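Local coordinates for sulfite dehydrogenase (Paracoccus pantotrophus, PDB 2XTS), which oxidises protein-bound sulfane sulfur at a molybdenum-molybdopterin site, in complex with a heme c cytochrome subunit, at residues V37-V42 against K205-P210; E43-T46 against S52-F55; G78-S83 against E172-S177. One frame throughout, in Å; residues are numbered along the deposited sequence.

Contact 1 ties a loop near the N-terminus, 37-42, to the loop between strands 201-202 and 212-214; contacts 2 and 3 follow one another inside the span it closes. Centres of contacts 1 and 2 lie about 12 Å apart, joined where Q40 O meets F55 N; those of contacts 1 and 3 are about 14 Å apart, and K205 and Y209 pack on the 78-83 backbone. Contacts 2 and 3, about 19 Å between centres, do not touch. Contact 1 adjoins the phosphate of MTE, contact 3 grips its pterin end, and contact 2 lies beside strand 52-53. All three reach the second subunit, and contacts 1 and 3 also touch MTE, which puts this part of the cofactor pocket close to the dimer interface.

Contact 1. Residues V37-V42 against K205-P210; sequences VKRQYV and KEHGYP. With MTE (phosphonic acidmono-(2-amino-5,6-dimercapto-4-oxo-3,7,8a,9,10,10a-hexahydro-4H-8-oxa-1,3,9,10-tetraaza-anthracen-7-ylmethyl)ester), chain E.
R39 reaches out of its loop to one oxygen of E206. OE2 takes a 2.8 Å salt-bridge hydrogen bond from NH1 (N-H...O angle 155°) and a weak, more bent one from NH2, 3.1 Å from the same OE2. The carboxylate and guanidinium planes are 71° apart: OE2 lies almost in the guanidinium plane and offers NH1 its anti lone pair, so this is a one-oxygen grip and not a flat two-oxygen pair. The E206 side chain bends at chi2, -87°, which turns its carboxylate to R39; its CG lies over one face of the H207 ring, toward the rim.

That knot is the tight part; the rest is loose. NH1 passes H207 NE2 at 3.6 Å without bonding to it, and both nitrogens are hydrogen-bonded instead to A71 O. The backbones stay far apart, R39 CA and E206 CA being 12.4 Å from each other, and the flanking K38 and K205 are partly exposed, K205 NZ pairing with E20 of the second subunit. On the cofactor side H207 CD2 comes within 3.1 Å of the MTE phosphate oxygen O3P. R39 NH2 also bonds H25 O of the second subunit. Buried as it is, the E206 charge is probably balanced at least in part by R39, which thereby couples the loop at the phosphate end of the cofactor to the dimer interface.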
loop_
_atom_site.group_PDB
_atom_site.type_symbol
_atom_site.label_atom_id
_atom_site.label_comp_id
_atom_site.label_asym_id
_atom_site.label_seq_id
_atom_site.Cartn_x
_atom_site.Cartn_y
_atom_site.Cartn_z
ATOM N N VAL A 37 15.349 3.003 1.867
ATOM C CA VAL A 37 14.241 2.365 1.183
ATOM C C VAL A 37 13.628 3.382 0.226
ATOM O O VAL A 37 12.682 4.080 0.559
ATOM C CB VAL A 37 13.224 1.772 2.179
ATOM C CG1 VAL A 37 12.150 0.979 1.444
ATOM C CG2 VAL A 37 13.934 0.855 3.191
ATOM N N LYS A 38 14.242 3.509 -0.945
ATOM C CA LYS A 38 13.900 4.526 -1.921
ATOM C C LYS A 38 14.257 4.013 -3.288
ATOM O O LYS A 38 14.939 3.000 -3.421
ATOM C CB LYS A 38 14.671 5.809 -1.628
ATOM C CG LYS A 38 16.188 5.653 -1.703
ATOM C CD LYS A 38 16.872 6.987 -1.520
ATOM C CE LYS A 38 18.376 6.823 -1.357
ATOM N NZ LYS A 38 19.044 8.161 -1.279
ATOM N N ARG A 39 13.784 4.722 -4.305
ATOM C CA ARG A 39 14.158 4.411 -5.668
ATOM C C ARG A 39 15.594 4.813 -5.896
ATOM O O ARG A 39 16.034 5.855 -5.415
ATOM C CB ARG A 39 13.319 5.177 -6.665
ATOM C CG ARG A 39 11.867 4.928 -6.570
ATOM C CD ARG A 39 11.131 6.263 -6.871
ATOM N NE ARG A 39 9.772 5.989 -7.140
ATOM C CZ ARG A 39 8.787 6.868 -7.185
ATOM N NH1 ARG A 39 7.626 6.381 -7.507
ATOM N NH2 ARG A 39 8.940 8.171 -6.908
ATOM N N GLN A 40 16.323 3.988 -6.640
ATOM C CA GLN A 40 17.687 4.297 -7.050
ATOM C C GLN A 40 17.731 4.423 -8.554
ATOM O O GLN A 40 17.003 3.753 -9.272
ATOM C CB GLN A 40 18.649 3.208 -6.620
ATOM C CG GLN A 40 18.815 3.033 -5.112
ATOM C CD GLN A 40 19.736 4.026 -4.461
ATOM O OE1 GLN A 40 20.390 4.824 -5.117
ATOM N NE2 GLN A 40 19.809 3.955 -3.159
ATOM N N TYR A 41 18.692 5.201 -9.015
ATOM C CA TYR A 41 18.900 5.531 -10.412
ATOM C C TYR A 41 20.331 5.154 -10.792
ATOM O O TYR A 41 21.254 5.469 -10.039
ATOM C CB TYR A 41 18.651 7.029 -10.582
ATOM C CG TYR A 41 19.001 7.591 -11.933
ATOM C CD1 TYR A 41 18.377 7.149 -13.080
ATOM C CD2 TYR A 41 19.926 8.598 -12.043
ATOM C CE1 TYR A 41 18.697 7.678 -14.310
ATOM C CE2 TYR A 41 20.240 9.144 -13.258
ATOM C CZ TYR A 41 19.631 8.678 -14.388
ATOM O OH TYR A 41 19.969 9.251 -15.601
ATOM N N VAL A 42 20.488 4.435 -11.899
ATOM C CA VAL A 42 21.799 4.051 -12.438
ATOM C C VAL A 42 21.986 4.849 -13.733
ATOM O O VAL A 42 21.442 4.510 -14.784
ATOM C CB VAL A 42 21.899 2.523 -12.722
ATOM C CG1 VAL A 42 23.297 2.161 -13.253
ATOM C CG2 VAL A 42 21.554 1.695 -11.492
ATOM N N LYS A 205 1.616 10.496 -9.949
ATOM C CA LYS A 205 1.903 11.190 -11.192
ATOM C C LYS A 205 2.742 10.327 -12.125
ATOM O O LYS A 205 2.416 10.136 -13.305
ATOM C CB LYS A 205 2.640 12.486 -10.909
ATOM C CG LYS A 205 3.023 13.286 -12.141
ATOM C CD LYS A 205 3.715 14.583 -11.752
ATOM C CE LYS A 205 4.304 15.321 -12.912
ATOM N NZ LYS A 205 4.960 16.557 -12.400
ATOM N N GLU A 206 3.816 9.780 -11.563
ATOM C CA GLU A 206 4.799 9.027 -12.300
ATOM C C GLU A 206 4.332 7.652 -12.729
ATOM O O GLU A 206 4.983 7.014 -13.555
ATOM C CB GLU A 206 6.095 8.927 -11.471
ATOM C CG GLU A 206 6.021 8.167 -10.152
ATOM C CD GLU A 206 5.597 8.988 -8.950
ATOM O OE1 GLU A 206 4.917 10.033 -9.073
ATOM O OE2 GLU A 206 5.964 8.551 -7.839
ATOM N N HIS A 207 3.205 7.215 -12.172
ATOM C CA HIS A 207 2.582 5.931 -12.507
ATOM C C HIS A 207 1.344 6.085 -13.386
ATOM O O HIS A 207 0.591 5.148 -13.580
ATOM C CB HIS A 207 2.249 5.139 -11.242
ATOM C CG HIS A 207 3.436 4.855 -10.373
ATOM N ND1 HIS A 207 3.371 4.870 -8.993
ATOM C CD2 HIS A 207 4.707 4.522 -10.699
ATOM C CE1 HIS A 207 4.576 4.586 -8.511
ATOM N NE2 HIS A 207 5.393 4.351 -9.525
ATOM N N GLY A 208 1.137 7.270 -13.939
ATOM C CA GLY A 208 0.113 7.462 -14.959
ATOM C C GLY A 208 -1.111 8.274 -14.593
ATOM O O GLY A 208 -2.080 8.252 -15.339
ATOM N N TYR A 209 -1.080 8.989 -13.476
ATOM C CA TYR A 209 -2.257 9.762 -13.039
ATOM C C TYR A 209 -2.835 10.568 -14.171
ATOM O O TYR A 209 -2.115 11.275 -14.832
ATOM C CB TYR A 209 -1.864 10.739 -11.949
ATOM C CG TYR A 209 -2.984 11.609 -11.401
ATOM C CD1 TYR A 209 -3.278 12.840 -11.960
ATOM C CD2 TYR A 209 -3.707 11.211 -10.286
ATOM C CE1 TYR A 209 -4.270 13.644 -11.421
ATOM C CE2 TYR A 209 -4.679 12.011 -9.729
ATOM C CZ TYR A 209 -4.954 13.222 -10.303
ATOM O OH TYR A 209 -5.884 14.042 -9.747
ATOM N N PRO A 210 -4.154 10.509 -14.369
ATOM C CA PRO A 210 -5.168 9.865 -13.551
ATOM C C PRO A 210 -5.643 8.485 -14.021
ATOM O O PRO A 210 -6.533 7.924 -13.405
ATOM C CB PRO A 210 -6.317 10.876 -13.594
ATOM C CG PRO A 210 -6.233 11.379 -14.997
ATOM C CD PRO A 210 -4.762 11.450 -15.329
HETATM N N1 MTE E . 3.219 4.708 -20.717
HETATM C C2 MTE E . 3.513 5.855 -21.319
HETATM N N2 MTE E . 2.502 6.647 -21.735
HETATM N N3 MTE E . 4.784 6.261 -21.504
HETATM C C4 MTE E . 5.857 5.519 -21.105
HETATM O O4 MTE E . 7.003 5.972 -21.303
HETATM N N5 MTE E . 6.599 3.347 -20.089
HETATM C C6 MTE E . 6.142 1.977 -20.048
HETATM C C7 MTE E . 4.843 1.761 -19.287
HETATM N N8 MTE E . 3.844 2.695 -19.736
HETATM C C9 MTE E . 5.613 4.240 -20.469
HETATM C C10 MTE E . 4.206 3.857 -20.301
HETATM C "C1'" MTE E . 7.188 1.017 -19.511
HETATM S "S1'" MTE E . 8.538 0.582 -20.536
HETATM C "C2'" MTE E . 7.060 0.428 -18.298
HETATM S "S2'" MTE E . 8.139 -0.797 -17.757
HETATM C "C3'" MTE E . 5.909 0.828 -17.400
HETATM O "O3'" MTE E . 5.110 1.912 -17.903
HETATM C "C4'" MTE E . 6.436 1.289 -16.055
HETATM O "O4'" MTE E . 5.337 1.585 -15.182
HETATM P P MTE E . 5.685 2.476 -13.896
HETATM O O1P MTE E . 6.713 1.555 -13.173
HETATM O O2P MTE E . 6.343 3.753 -14.305
HETATM O O3P MTE E . 4.406 2.581 -13.139
#

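Contact 2. Residues E43-T46 against S52-F55; sequences EWLT and SINF
T46 holds OG1 between its backbone N and carbonyl carbon (chi1 55°), while S52 turns OG anti to its own N (chi1 -168°), and the two hydroxyls meet across the turn. OG1 and OG are hydrogen-bonded at 2.8 Å, and either could be the donor. The methyl of T46 closes over the same serine, CG2 lying 4.0 Å from S52 CA, so the threonine meets its partner with both branches. T46 CA and S52 CA are the nearest pair of the two backbones, 5.9 Å apart.

One residue back, L45 sends CD1 toward the aromatic and aliphatic side of the contact. It meets F55 at the ring edge, near the ring plane, 3.6 Å from CZ, the two side chains approaching from opposite directions. CG2 of I53 comes alongside the same CD1 at 4.2 Å. The other branch of L45 serves its own segment: CD2 lies over one face of the W44 indole.

In the fold this is a chain reversal. The 3-10 turn 43-45 and the loop behind it lead back to strand 52-53, which pairs antiparallel with strand 74-75, and F55 is backbone-bonded to Q40 on the incoming chain. S51, just before the second segment, binds heme c, and the side chain of I53 is about 6 Å from both MTE and the molybdenum oxide. A valine at T46 keeps the bulk beside S52 but removes OG1, and would probably leave the buried S52 OG without this mate. On the outer side of the turn, W44 NE1 is hydrogen-bonded to V183 O of the cytochrome chain.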
loop_
_atom_site.group_PDB
_atom_site.type_symbol
_atom_site.label_atom_id
_atom_site.label_comp_id
_atom_site.label_asym_id
_atom_site.label_seq_id
_atom_site.Cartn_x
_atom_site.Cartn_y
_atom_site.Cartn_z
ATOM N N GLU A 43 22.771 5.909 -13.666
ATOM C CA GLU A 43 22.819 6.836 -14.796
ATOM C C GLU A 43 23.322 6.208 -16.114
ATOM O O GLU A 43 22.813 6.529 -17.211
ATOM C CB GLU A 43 23.683 8.040 -14.438
ATOM C CG GLU A 43 23.743 9.129 -15.530
ATOM C CD GLU A 43 25.082 9.845 -15.582
ATOM O OE1 GLU A 43 25.574 10.109 -16.700
ATOM O OE2 GLU A 43 25.647 10.137 -14.506
ATOM N N TRP A 44 24.304 5.318 -16.035
ATOM C CA TRP A 44 24.914 4.801 -17.262
ATOM C C TRP A 44 23.983 3.944 -18.126
ATOM O O TRP A 44 24.282 3.669 -19.295
ATOM C CB TRP A 44 26.229 4.060 -16.984
ATOM C CG TRP A 44 26.158 2.731 -16.261
ATOM C CD1 TRP A 44 26.356 2.505 -14.911
ATOM C CD2 TRP A 44 25.946 1.441 -16.846
ATOM N NE1 TRP A 44 26.260 1.165 -14.637
ATOM C CE2 TRP A 44 26.020 0.485 -15.802
ATOM C CE3 TRP A 44 25.716 0.997 -18.150
ATOM C CZ2 TRP A 44 25.840 -0.882 -16.022
ATOM C CZ3 TRP A 44 25.547 -0.365 -18.374
ATOM C CH2 TRP A 44 25.606 -1.290 -17.310
ATOM N N LEU A 45 22.832 3.536 -17.591
ATOM C CA LEU A 45 21.974 2.622 -18.324
ATOM C C LEU A 45 21.296 3.281 -19.532
ATOM O O LEU A 45 20.920 2.579 -20.474
ATOM C CB LEU A 45 20.919 2.005 -17.395
ATOM C CG LEU A 45 21.390 0.981 -16.364
ATOM C CD1 LEU A 45 20.202 0.487 -15.539
ATOM C CD2 LEU A 45 22.093 -0.183 -17.018
ATOM N N THR A 46 21.108 4.598 -19.488
ATOM C CA THR A 46 20.395 5.307 -20.563
ATOM C C THR A 46 21.076 6.616 -20.905
ATOM O O THR A 46 21.910 7.079 -20.168
ATOM C CB THR A 46 18.938 5.585 -20.155
ATOM O OG1 THR A 46 18.920 6.302 -18.920
ATOM C CG2 THR A 46 18.185 4.284 -19.980
ATOM N N SER A 52 14.142 6.662 -19.295
ATOM C CA SER A 52 14.972 5.939 -18.369
ATOM C C SER A 52 14.110 5.187 -17.372
ATOM O O SER A 52 12.885 5.087 -17.501
ATOM C CB SER A 52 15.946 6.914 -17.683
ATOM O OG SER A 52 16.963 6.238 -16.972
ATOM N N ILE A 53 14.822 4.637 -16.396
ATOM C CA ILE A 53 14.327 3.648 -15.461
ATOM C C ILE A 53 14.895 3.984 -14.086
ATOM O O ILE A 53 16.041 4.425 -13.963
ATOM C CB ILE A 53 14.828 2.239 -15.899
ATOM C CG1 ILE A 53 14.294 1.119 -15.013
ATOM C CG2 ILE A 53 16.381 2.153 -16.005
ATOM C CD1 ILE A 53 12.867 0.881 -15.183
ATOM N N ASN A 54 14.116 3.717 -13.034
ATOM C CA ASN A 54 14.682 3.614 -11.695
ATOM C C ASN A 54 14.201 2.316 -11.063
ATOM O O ASN A 54 13.495 1.546 -11.725
ATOM C CB ASN A 54 14.447 4.877 -10.862
ATOM C CG ASN A 54 12.994 5.117 -10.517
ATOM O OD1 ASN A 54 12.230 4.171 -10.347
ATOM N ND2 ASN A 54 12.615 6.393 -10.335
ATOM N N PHE A 55 14.636 2.028 -9.837
ATOM C CA PHE A 55 14.533 0.678 -9.315
ATOM C C PHE A 55 13.872 0.644 -7.943
ATOM O O PHE A 55 14.253 1.401 -7.056
ATOM C CB PHE A 55 15.944 0.074 -9.209
ATOM C CG PHE A 55 16.629 -0.086 -10.528
ATOM C CD1 PHE A 55 17.401 0.942 -11.048
ATOM C CD2 PHE A 55 16.465 -1.243 -11.267
ATOM C CE1 PHE A 55 17.983 0.819 -12.302
ATOM C CE2 PHE A 55 17.079 -1.376 -12.500
ATOM C CZ PHE A 55 17.827 -0.350 -13.007
#

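Contact 3. Residues G78-S83 against E172-S177; sequences GAIELS and EGADAS. With MTE (phosphonic acidmono-(2-amino-5,6-dimercapto-4-oxo-3,7,8a,9,10,10a-hexahydro-4H-8-oxa-1,3,9,10-tetraaza-anthracen-7-ylmethyl)ester), chain E.
G78 meets D175 through a water rather than directly: the bridging molecule lies 2.8 Å from G78 O and 2.7 Å from D175 OD2. The G78 backbone also bonds V50.

Two residues on, I80 makes the main apolar contact. Its CG1 branch stands between backbone N and carbonyl carbon (chi1 59°), which carries CD1 onto the bend of the other segment, 3.8 Å from D175 N and 4.1 Å from A174 CB. The side chains of I80 and D175 run at about a right angle, so the isoleucine backs the aspartate at its CB and leaves the carboxylate pointing to the cofactor. Further along, L82 lays CD2 against A174 CB at 3.8 Å; L82 also packs on W14 of the second subunit. The alanine methyl thus meets both branched side chains, just past the end of strand 168-173 in the molybdopterin-binding domain, and A174 is backbone-bonded to W226.

The carboxylate backed in this way binds the pterin. D175 OD1 accepts the MTE amino group N2 in a nearly straight bond (170°), and OD2 accepts N3 at 159°, the paired acceptor pattern by which a carboxylate reads a pterin edge. S177 OG donates to D175 OD2 at 2.7 Å from well above the carboxylate plane. At G173 a side chain would run into N2. With N3, S177 and the water all gathered on OD2 and the amino group on OD1, the carboxylate can hardly turn and is probably kept ionised, fixing the pterin end of the cofactor.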
loop_
_atom_site.group_PDB
_atom_site.type_symbol
_atom_site.label_atom_id
_atom_site.label_comp_id
_atom_site.label_asym_id
_atom_site.label_seq_id
_atom_site.Cartn_x
_atom_site.Cartn_y
_atom_site.Cartn_z
ATOM N N GLY A 78 9.467 11.449 -19.806
ATOM C CA GLY A 78 9.291 11.948 -18.437
ATOM C C GLY A 78 7.884 11.731 -17.882
ATOM O O GLY A 78 6.975 11.304 -18.585
ATOM N N ALA A 79 7.725 12.021 -16.597
ATOM C CA ALA A 79 6.466 11.873 -15.897
ATOM C C ALA A 79 5.684 13.160 -16.070
ATOM O O ALA A 79 6.090 14.197 -15.556
ATOM C CB ALA A 79 6.723 11.607 -14.414
ATOM N N ILE A 80 4.554 13.098 -16.766
ATOM C CA ILE A 80 3.783 14.311 -17.061
ATOM C C ILE A 80 2.707 14.572 -16.028
ATOM O O ILE A 80 2.227 13.662 -15.358
ATOM C CB ILE A 80 3.132 14.239 -18.470
ATOM C CG1 ILE A 80 2.196 13.031 -18.596
ATOM C CG2 ILE A 80 4.229 14.196 -19.544
ATOM C CD1 ILE A 80 1.227 13.116 -19.786
ATOM N N GLU A 81 2.347 15.850 -15.927
ATOM C CA GLU A 81 1.269 16.312 -15.096
ATOM C C GLU A 81 -0.007 16.496 -15.902
ATOM O O GLU A 81 -0.097 17.352 -16.779
ATOM C CB GLU A 81 1.648 17.635 -14.445
ATOM C CG GLU A 81 0.522 18.183 -13.571
ATOM C CD GLU A 81 0.774 19.546 -13.010
ATOM O OE1 GLU A 81 1.460 19.639 -11.991
ATOM O OE2 GLU A 81 0.253 20.516 -13.579
ATOM N N LEU A 82 -0.992 15.678 -15.598
ATOM C CA LEU A 82 -2.249 15.635 -16.338
ATOM C C LEU A 82 -3.408 15.665 -15.338
ATOM O O LEU A 82 -3.687 14.690 -14.641
ATOM C CB LEU A 82 -2.313 14.387 -17.217
ATOM C CG LEU A 82 -3.555 14.198 -18.104
ATOM C CD1 LEU A 82 -3.802 15.434 -18.941
ATOM C CD2 LEU A 82 -3.364 12.943 -18.964
ATOM N N SER A 83 -4.064 16.818 -15.226
ATOM C CA SER A 83 -5.194 16.959 -14.289
ATOM C C SER A 83 -6.389 16.142 -14.761
ATOM O O SER A 83 -6.546 15.883 -15.952
ATOM C CB SER A 83 -5.620 18.420 -14.131
ATOM O OG SER A 83 -6.267 18.850 -15.305
ATOM N N GLU A 172 -2.558 4.395 -26.668
ATOM C CA GLU A 172 -1.475 5.378 -26.573
ATOM C C GLU A 172 -1.714 6.355 -25.455
ATOM O O GLU A 172 -2.848 6.614 -25.022
ATOM C CB GLU A 172 -1.195 6.137 -27.877
ATOM C CG GLU A 172 -2.352 6.929 -28.341
ATOM C CD GLU A 172 -2.071 8.153 -29.268
ATOM O OE1 GLU A 172 -3.081 8.739 -29.682
ATOM O OE2 GLU A 172 -0.921 8.557 -29.580
ATOM N N GLY A 173 -0.591 6.851 -24.967
ATOM C CA GLY A 173 -0.550 7.776 -23.864
ATOM C C GLY A 173 -0.627 9.235 -24.266
ATOM O O GLY A 173 -0.418 9.589 -25.421
ATOM N N ALA A 174 -0.882 10.086 -23.281
ATOM C CA ALA A 174 -0.993 11.533 -23.486
ATOM C C ALA A 174 0.350 12.233 -23.577
ATOM O O ALA A 174 0.407 13.395 -23.969
ATOM C CB ALA A 174 -1.807 12.148 -22.340
ATOM N N ASP A 175 1.418 11.531 -23.189
ATOM C CA ASP A 175 2.770 12.052 -23.211
ATOM C C ASP A 175 3.341 12.161 -24.628
ATOM O O ASP A 175 2.792 11.614 -25.579
ATOM C CB ASP A 175 3.698 11.232 -22.279
ATOM C CG ASP A 175 3.755 9.742 -22.601
ATOM O OD1 ASP A 175 2.742 9.163 -23.076
ATOM O OD2 ASP A 175 4.816 9.129 -22.314
ATOM N N ALA A 176 4.442 12.895 -24.749
ATOM C CA ALA A 176 5.120 13.064 -26.037
ATOM C C ALA A 176 5.558 11.733 -26.632
ATOM O O ALA A 176 5.442 11.510 -27.843
ATOM C CB ALA A 176 6.321 13.987 -25.899
ATOM N N SER A 177 5.987 10.817 -25.774
ATOM C CA SER A 177 6.494 9.553 -26.257
ATOM C C SER A 177 5.398 8.644 -26.803
ATOM O O SER A 177 5.716 7.752 -27.568
ATOM C CB SER A 177 7.274 8.815 -25.188
ATOM O OG SER A 177 6.430 8.148 -24.268
HETATM N N1 MTE E . 3.219 4.708 -20.717
HETATM C C2 MTE E . 3.513 5.855 -21.319
HETATM N N2 MTE E . 2.502 6.647 -21.735
HETATM N N3 MTE E . 4.784 6.261 -21.504
HETATM C C4 MTE E . 5.857 5.519 -21.105
HETATM O O4 MTE E . 7.003 5.972 -21.303
HETATM N N5 MTE E . 6.599 3.347 -20.089
HETATM C C6 MTE E . 6.142 1.977 -20.048
HETATM C C7 MTE E . 4.843 1.761 -19.287
HETATM N N8 MTE E . 3.844 2.695 -19.736
HETATM C C9 MTE E . 5.613 4.240 -20.469
HETATM C C10 MTE E . 4.206 3.857 -20.301
HETATM C "C1'" MTE E . 7.188 1.017 -19.511
HETATM S "S1'" MTE E . 8.538 0.582 -20.536
HETATM C "C2'" MTE E . 7.060 0.428 -18.298
HETATM S "S2'" MTE E . 8.139 -0.797 -17.757
HETATM C "C3'" MTE E . 5.909 0.828 -17.400
HETATM O "O3'" MTE E . 5.110 1.912 -17.903
HETATM C "C4'" MTE E . 6.436 1.289 -16.055
HETATM O "O4'" MTE E . 5.337 1.585 -15.182
HETATM P P MTE E . 5.685 2.476 -13.896
HETATM O O1P MTE E . 6.713 1.555 -13.173
HETATM O O2P MTE E . 6.343 3.753 -14.305
HETATM O O3P MTE E . 4.406 2.581 -13.139
HETATM O O HOH W 1 6.977 9.366 -20.636
#